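Local coordinates for sterol carrier protein 2 (Thermus thermophilus, PDB 2CX7) that probably binds sterols or related lipids in a hydrophobic interior and carries them between membranes, at residues A[82-85]-A[86-90]; A[4-7]-A[8-11]; A[18-21]-A[22-25]. One frame throughout, in Å; residues are numbered along the deposited sequence.

Contact 1. Residues A[82-85]-A[86-90]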
loop_
_atom_site.group_PDB
_atom_site.type_symbol
_atom_site.label_atom_id
_atom_site.label_comp_id
_atom_site.label_asym_id
_atom_site.label_seq_id
_atom_site.Cartn_x
_atom_site.Cartn_y
_atom_site.Cartn_z
ATOM N N THR A 82 -9.447 8.714 -1.248
ATOM C CA THR A 82 -8.498 8.454 -2.315
ATOM C C THR A 82 -8.099 6.990 -2.298
ATOM O O THR A 82 -8.110 6.327 -3.342
ATOM C CB THR A 82 -7.244 9.328 -2.159
ATOM O OG1 THR A 82 -7.642 10.703 -2.167
ATOM C CG2 THR A 82 -6.275 9.090 -3.309
ATOM N N TRP A 83 -7.753 6.474 -1.122
ATOM C CA TRP A 83 -7.371 5.067 -1.027
ATOM C C TRP A 83 -8.519 4.164 -1.465
ATOM O O TRP A 83 -8.293 3.143 -2.110
ATOM C CB TRP A 83 -6.940 4.699 0.398
ATOM C CG TRP A 83 -5.499 5.012 0.704
ATOM C CD1 TRP A 83 -5.026 5.810 1.713
ATOM C CD2 TRP A 83 -4.352 4.534 0.002
ATOM N NE1 TRP A 83 -3.657 5.857 1.675
ATOM C CE2 TRP A 83 -3.214 5.082 0.636
ATOM C CE3 TRP A 83 -4.169 3.694 -1.106
ATOM C CZ2 TRP A 83 -1.915 4.817 0.200
ATOM C CZ3 TRP A 83 -2.873 3.433 -1.541
ATOM C CH2 TRP A 83 -1.764 3.995 -0.887
ATOM N N GLN A 84 -9.752 4.534 -1.120
ATOM C CA GLN A 84 -10.895 3.712 -1.524
ATOM C C GLN A 84 -10.961 3.653 -3.051
ATOM O O GLN A 84 -11.188 2.591 -3.635
ATOM C CB GLN A 84 -12.201 4.273 -0.950
ATOM C CG GLN A 84 -12.313 4.090 0.562
ATOM C CD GLN A 84 -13.574 4.710 1.139
ATOM O OE1 GLN A 84 -13.995 5.780 0.711
ATOM N NE2 GLN A 84 -14.165 4.049 2.134
ATOM N N GLU A 85 -10.749 4.787 -3.695
ATOM C CA GLU A 85 -10.765 4.823 -5.149
ATOM C C GLU A 85 -9.655 3.974 -5.742
ATOM O O GLU A 85 -9.893 3.189 -6.661
ATOM C CB GLU A 85 -10.634 6.261 -5.632
ATOM C CG GLU A 85 -11.896 7.058 -5.436
ATOM C CD GLU A 85 -11.619 8.498 -5.095
ATOM O OE1 GLU A 85 -10.582 9.025 -5.545
ATOM O OE2 GLU A 85 -12.450 9.105 -4.380
ATOM N N VAL A 86 -8.442 4.111 -5.206
ATOM C CA VAL A 86 -7.308 3.354 -5.725
ATOM C C VAL A 86 -7.450 1.856 -5.509
ATOM O O VAL A 86 -7.335 1.069 -6.452
ATOM C CB VAL A 86 -5.963 3.823 -5.089
ATOM C CG1 VAL A 86 -4.808 2.908 -5.543
ATOM C CG2 VAL A 86 -5.662 5.247 -5.508
ATOM N N LEU A 87 -7.713 1.464 -4.268
ATOM C CA LEU A 87 -7.826 0.052 -3.937
ATOM C C LEU A 87 -9.075 -0.604 -4.502
ATOM O O LEU A 87 -9.279 -1.805 -4.323
ATOM C CB LEU A 87 -7.752 -0.139 -2.418
ATOM C CG LEU A 87 -6.473 0.428 -1.786
ATOM C CD1 LEU A 87 -6.499 0.194 -0.284
ATOM C CD2 LEU A 87 -5.239 -0.224 -2.401
ATOM N N GLU A 88 -9.899 0.187 -5.187
ATOM C CA GLU A 88 -11.125 -0.300 -5.817
ATOM C C GLU A 88 -11.082 -0.153 -7.349
ATOM O O GLU A 88 -12.074 -0.392 -8.044
ATOM C CB GLU A 88 -12.333 0.442 -5.248
ATOM C CG GLU A 88 -12.778 -0.090 -3.895
ATOM C CD GLU A 88 -13.717 0.851 -3.164
ATOM O OE1 GLU A 88 -14.518 1.543 -3.831
ATOM O OE2 GLU A 88 -13.659 0.890 -1.914
ATOM N N GLY A 89 -9.927 0.258 -7.861
ATOM C CA GLY A 89 -9.740 0.391 -9.297
ATOM C C GLY A 89 -10.312 1.606 -10.008
ATOM O O GLY A 89 -10.272 1.667 -11.243
ATOM N N ARG A 90 -10.837 2.571 -9.257
ATOM C CA ARG A 90 -11.413 3.772 -9.852
ATOM C C ARG A 90 -10.389 4.869 -10.095
ATOM O O ARG A 90 -10.690 5.871 -10.746
ATOM C CB ARG A 90 -12.535 4.327 -8.972
ATOM C CG ARG A 90 -13.786 3.465 -8.927
ATOM C CD ARG A 90 -14.850 4.119 -8.052
ATOM N NE ARG A 90 -14.532 4.028 -6.626
ATOM C CZ ARG A 90 -14.968 4.880 -5.703
ATOM N NH1 ARG A 90 -15.740 5.904 -6.046
ATOM N NH2 ARG A 90 -14.646 4.699 -4.430
HETATM O O HOH W 1 -13.924 7.083 -2.436
#
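Arg90 folds back over Glu85 through a bend at chi3 (-73°), which turns its guanidinium group to meet the glutamate chain. Glu85 CG then lies over the centre of one guanidinium face, 3.8 Å from Arg90 CZ; the two side chains cross at about a right angle, and the carboxylate and guanidinium planes stand 82° apart. The charged groups do not touch here: a water lies within reach of Glu85 OE2 and, weakly, of Arg90 NH2. Arg90 NH2 also makes a salt bridge to Glu88 OE1 at 3.2 Å, with weak hydrogen-bond geometry. On the buried side, Trp83 CE3 packs on Leu87 CG at 4.1 Å and on Val86 CB, while the indole NE1 is tied to Ala36 O and the indole packs against strands 32-37 and 74-78. Val86 N and Leu87 N give nearly straight helical bonds to Thr82 O and Trp83 O. Beyond them the chain turns: Arg90 N reaches Glu85 O at 2.8 Å, and Gly89 N reaches Val86 O at 3.1 Å. Gly89 takes a positive phi (78°), less comfortable for a side chain. This pair of bonds, with Gly89 as the C-prime residue, is the Schellman motif that ends helix 80-86.

Contact 2. Residues A[4-7]-A[8-11]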
loop_
_atom_site.group_PDB
_atom_site.type_symbol
_atom_site.label_atom_id
_atom_site.label_comp_id
_atom_site.label_asym_id
_atom_site.label_seq_id
_atom_site.Cartn_x
_atom_site.Cartn_y
_atom_site.Cartn_z
ATOM N N PHE A 4 -8.117 -1.354 5.524
ATOM C CA PHE A 4 -7.250 -0.890 6.600
ATOM C C PHE A 4 -7.527 -1.469 7.986
ATOM O O PHE A 4 -7.393 -0.779 8.997
ATOM C CB PHE A 4 -7.249 0.644 6.646
ATOM C CG PHE A 4 -6.759 1.279 5.372
ATOM C CD1 PHE A 4 -7.657 1.683 4.387
ATOM C CD2 PHE A 4 -5.394 1.413 5.131
ATOM C CE1 PHE A 4 -7.200 2.209 3.178
ATOM C CE2 PHE A 4 -4.920 1.938 3.923
ATOM C CZ PHE A 4 -5.827 2.336 2.944
ATOM N N THR A 5 -7.911 -2.740 8.021
ATOM C CA THR A 5 -8.159 -3.440 9.278
ATOM C C THR A 5 -7.107 -4.539 9.352
ATOM O O THR A 5 -6.550 -4.934 8.325
ATOM C CB THR A 5 -9.553 -4.092 9.319
ATOM O OG1 THR A 5 -9.696 -4.988 8.212
ATOM C CG2 THR A 5 -10.647 -3.027 9.262
ATOM N N GLU A 6 -6.833 -5.033 10.554
ATOM C CA GLU A 6 -5.834 -6.081 10.724
ATOM C C GLU A 6 -6.171 -7.313 9.889
ATOM O O GLU A 6 -5.287 -7.930 9.294
ATOM C CB GLU A 6 -5.710 -6.465 12.202
ATOM C CG GLU A 6 -4.467 -7.288 12.509
ATOM C CD GLU A 6 -3.204 -6.618 12.005
ATOM O OE1 GLU A 6 -3.022 -6.532 10.771
ATOM O OE2 GLU A 6 -2.393 -6.165 12.836
ATOM N N ALA A 7 -7.451 -7.665 9.841
ATOM C CA ALA A 7 -7.890 -8.814 9.064
ATOM C C ALA A 7 -7.573 -8.604 7.584
ATOM O O ALA A 7 -7.171 -9.534 6.883
ATOM C CB ALA A 7 -9.390 -9.034 9.255
ATOM N N TRP A 8 -7.752 -7.373 7.116
ATOM C CA TRP A 8 -7.486 -7.043 5.720
ATOM C C TRP A 8 -5.985 -7.152 5.459
ATOM O O TRP A 8 -5.553 -7.781 4.494
ATOM C CB TRP A 8 -7.957 -5.615 5.414
ATOM C CG TRP A 8 -7.985 -5.303 3.952
ATOM C CD1 TRP A 8 -8.989 -5.589 3.073
ATOM C CD2 TRP A 8 -6.938 -4.698 3.183
ATOM N NE1 TRP A 8 -8.633 -5.199 1.803
ATOM C CE2 TRP A 8 -7.377 -4.652 1.842
ATOM C CE3 TRP A 8 -5.668 -4.195 3.496
ATOM C CZ2 TRP A 8 -6.593 -4.121 0.812
ATOM C CZ3 TRP A 8 -4.887 -3.667 2.471
ATOM C CH2 TRP A 8 -5.353 -3.633 1.146
ATOM N N ALA A 9 -5.198 -6.541 6.335
ATOM C CA ALA A 9 -3.744 -6.564 6.207
ATOM C C ALA A 9 -3.216 -7.987 6.072
ATOM O O ALA A 9 -2.347 -8.257 5.237
ATOM C CB ALA A 9 -3.107 -5.892 7.400
ATOM N N GLN A 10 -3.729 -8.887 6.909
ATOM C CA GLN A 10 -3.311 -10.284 6.873
ATOM C C GLN A 10 -3.731 -10.949 5.575
ATOM O O GLN A 10 -2.956 -11.687 4.970
ATOM C CB GLN A 10 -3.924 -11.061 8.041
ATOM C CG GLN A 10 -3.395 -10.680 9.408
ATOM C CD GLN A 10 -4.040 -11.508 10.506
ATOM O OE1 GLN A 10 -3.991 -12.738 10.476
ATOM N NE2 GLN A 10 -4.654 -10.838 11.476
ATOM N N ALA A 11 -4.962 -10.694 5.148
ATOM C CA ALA A 11 -5.462 -11.290 3.920
ATOM C C ALA A 11 -4.694 -10.761 2.714
ATOM O O ALA A 11 -4.512 -11.469 1.727
ATOM C CB ALA A 11 -6.954 -10.996 3.757
#
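Thr5 and Trp8 meet where the backbone passes from an extended conformation at Thr5 (phi/psi -115/159°) into the first turn of helix 6-17, with Thr5 as its N-cap. Ala9 N bonds to Thr5 O at 2.9 Å, and Gln10 N and Ala11 N continue the i to i+4 pattern to Glu6 O and Ala7 O. The cap is made by Thr5 OG1, set between the backbone N and the carbonyl carbon (chi1 57°), from where it accepts from Trp8 N at 3.3 Å and also rests 3.4 Å from Trp8 CB. The same hydroxyl is bonded to Glu2 O, which ties the preceding chain to the helix start. A valine in its place would probably leave both Trp8 N and Glu2 O without this partner and weaken the start of the helix. The Trp8 indole packs on Val51 and Val129, and Phe4 N approaches it obliquely. Glu6 bends at chi2, bringing OE1 to 3.4 Å from Ala9 CB; that oxygen takes its hydrogen bond from Ala65 N. Farther along the helix, Gln10 crosses the Glu6 chain at about a right angle, its NE2 lying 3.7 Å from Glu6 CG.

Contact 3. Residues A[18-21]-A[22-25]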
loop_
_atom_site.group_PDB
_atom_site.type_symbol
_atom_site.label_atom_id
_atom_site.label_comp_id
_atom_site.label_asym_id
_atom_site.label_seq_id
_atom_site.Cartn_x
_atom_site.Cartn_y
_atom_site.Cartn_z
ATOM N N GLU A 18 0.516 -15.201 -2.866
ATOM C CA GLU A 18 -0.120 -16.121 -3.805
ATOM C C GLU A 18 -0.118 -15.573 -5.229
ATOM O O GLU A 18 -0.527 -16.254 -6.173
ATOM C CB GLU A 18 -1.566 -16.390 -3.361
ATOM C CG GLU A 18 -1.675 -16.930 -1.947
ATOM C CD GLU A 18 -3.112 -17.024 -1.456
ATOM O OE1 GLU A 18 -3.904 -16.098 -1.734
ATOM O OE2 GLU A 18 -3.441 -18.016 -0.782
ATOM N N SER A 19 0.355 -14.342 -5.392
ATOM C CA SER A 19 0.369 -13.707 -6.708
ATOM C C SER A 19 1.677 -13.867 -7.467
ATOM O O SER A 19 2.680 -13.254 -7.115
ATOM C CB SER A 19 0.056 -12.212 -6.572
ATOM O OG SER A 19 0.224 -11.534 -7.807
ATOM N N GLU A 20 1.661 -14.687 -8.514
ATOM C CA GLU A 20 2.854 -14.886 -9.327
ATOM C C GLU A 20 3.251 -13.591 -10.042
ATOM O O GLU A 20 4.433 -13.346 -10.269
ATOM C CB GLU A 20 2.618 -15.975 -10.376
ATOM C CG GLU A 20 2.466 -17.366 -9.815
ATOM C CD GLU A 20 1.973 -18.354 -10.853
ATOM O OE1 GLU A 20 0.784 -18.263 -11.231
ATOM O OE2 GLU A 20 2.766 -19.213 -11.297
ATOM N N ALA A 21 2.262 -12.770 -10.402
ATOM C CA ALA A 21 2.521 -11.510 -11.101
ATOM C C ALA A 21 3.274 -10.538 -10.201
ATOM O O ALA A 21 4.243 -9.902 -10.623
ATOM C CB ALA A 21 1.203 -10.883 -11.570
ATOM N N TYR A 22 2.827 -10.419 -8.957
ATOM C CA TYR A 22 3.513 -9.535 -8.027
ATOM C C TYR A 22 4.901 -10.103 -7.718
ATOM O O TYR A 22 5.890 -9.366 -7.644
ATOM C CB TYR A 22 2.738 -9.394 -6.714
ATOM C CG TYR A 22 3.535 -8.608 -5.706
ATOM C CD1 TYR A 22 3.780 -7.249 -5.894
ATOM C CD2 TYR A 22 4.142 -9.243 -4.624
ATOM C CE1 TYR A 22 4.621 -6.542 -5.035
ATOM C CE2 TYR A 22 4.975 -8.554 -3.765
ATOM C CZ TYR A 22 5.214 -7.202 -3.975
ATOM O OH TYR A 22 6.062 -6.525 -3.126
ATOM N N ARG A 23 4.962 -11.416 -7.539
ATOM C CA ARG A 23 6.210 -12.099 -7.219
ATOM C C ARG A 23 7.278 -11.800 -8.268
ATOM O O ARG A 23 8.429 -11.543 -7.928
ATOM C CB ARG A 23 5.965 -13.609 -7.132
ATOM C CG ARG A 23 6.978 -14.373 -6.284
ATOM C CD ARG A 23 6.655 -15.848 -6.318
ATOM N NE ARG A 23 5.311 -16.102 -5.808
ATOM C CZ ARG A 23 4.528 -17.084 -6.235
ATOM N NH1 ARG A 23 4.955 -17.898 -7.186
ATOM N NH2 ARG A 23 3.322 -17.252 -5.707
ATOM N N LYS A 24 6.892 -11.833 -9.540
ATOM C CA LYS A 24 7.824 -11.554 -10.630
ATOM C C LYS A 24 8.211 -10.077 -10.654
ATOM O O LYS A 24 9.396 -9.741 -10.706
ATOM C CB LYS A 24 7.208 -11.938 -11.982
ATOM C CG LYS A 24 7.046 -13.429 -12.205
ATOM C CD LYS A 24 6.613 -13.726 -13.642
ATOM C CE LYS A 24 6.417 -15.219 -13.866
ATOM N NZ LYS A 24 5.324 -15.773 -13.016
ATOM N N ALA A 25 7.210 -9.199 -10.595
ATOM C CA ALA A 25 7.432 -7.753 -10.628
ATOM C C ALA A 25 8.321 -7.200 -9.520
ATOM O O ALA A 25 9.081 -6.248 -9.738
ATOM C CB ALA A 25 6.090 -7.026 -10.607
#
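Ser19 and Tyr22 open helix 20-25: the backbone enters it from an extended Ser19 (phi/psi -94/108°), and Arg23 N, Lys24 N and Ala25 N bond at 3.0 Å to Ser19 O, Glu20 O and Ala21 O respectively. With OG anti to the backbone N (chi1 173°), Ser19 turns its hydroxyl over the first turn, where it accepts a nearly straight bond from Tyr22 N at 3.1 Å and touches Tyr22 CB. This is the N-cap of the helix; behind it, Ser19 packs on Val125 and Tyr22 on Leu122, both of helix 116-127. On the outer side, Arg23 bends at chi3 and lays its guanidinium back along the chain, one face over Glu20 CA. Glu20 CG comes to 3.7 Å from Arg23 NH1, the two side chains slanting across each other, while Arg23 NH2 finds its hydrogen-bond acceptor in Asn17 O. Lys24 bends only at its last torsion, which places NZ 3.8 Å from Glu20 CB. Glu20 OE2 stays 4.8 Å from Arg23 NH1 and 4.6 Å from Lys24 NZ. Glu20 therefore meets its basic neighbours through its carbon chain; the opposite charges are likely to attract at a distance, without a salt bridge, while the serine cap adds a directed side-chain bond.

Contacts 1 and 2 touch although their centres are 16 Å apart: Phe4 CZ lies 3.5 Å from Trp83 CG, in an edge-to-face meeting of the two rings, and Leu87 CD1 packs on Phe4 CZ and Trp8. The start of helix 6-17 and the end of helix 80-86 thus share one apolar cluster. Contact 3 stands apart, its nearest atoms about 6 Å from contact 2 and about 12 Å from contact 1, but helix 20-25 follows helix 6-17 in the chain. Helix 116-127 is a common neighbour, receiving Val86 and Leu87 of contact 1 and Tyr22 of contact 3. Contacts 2 and 3 begin helices with hydroxyl N-caps; contact 1 ends one.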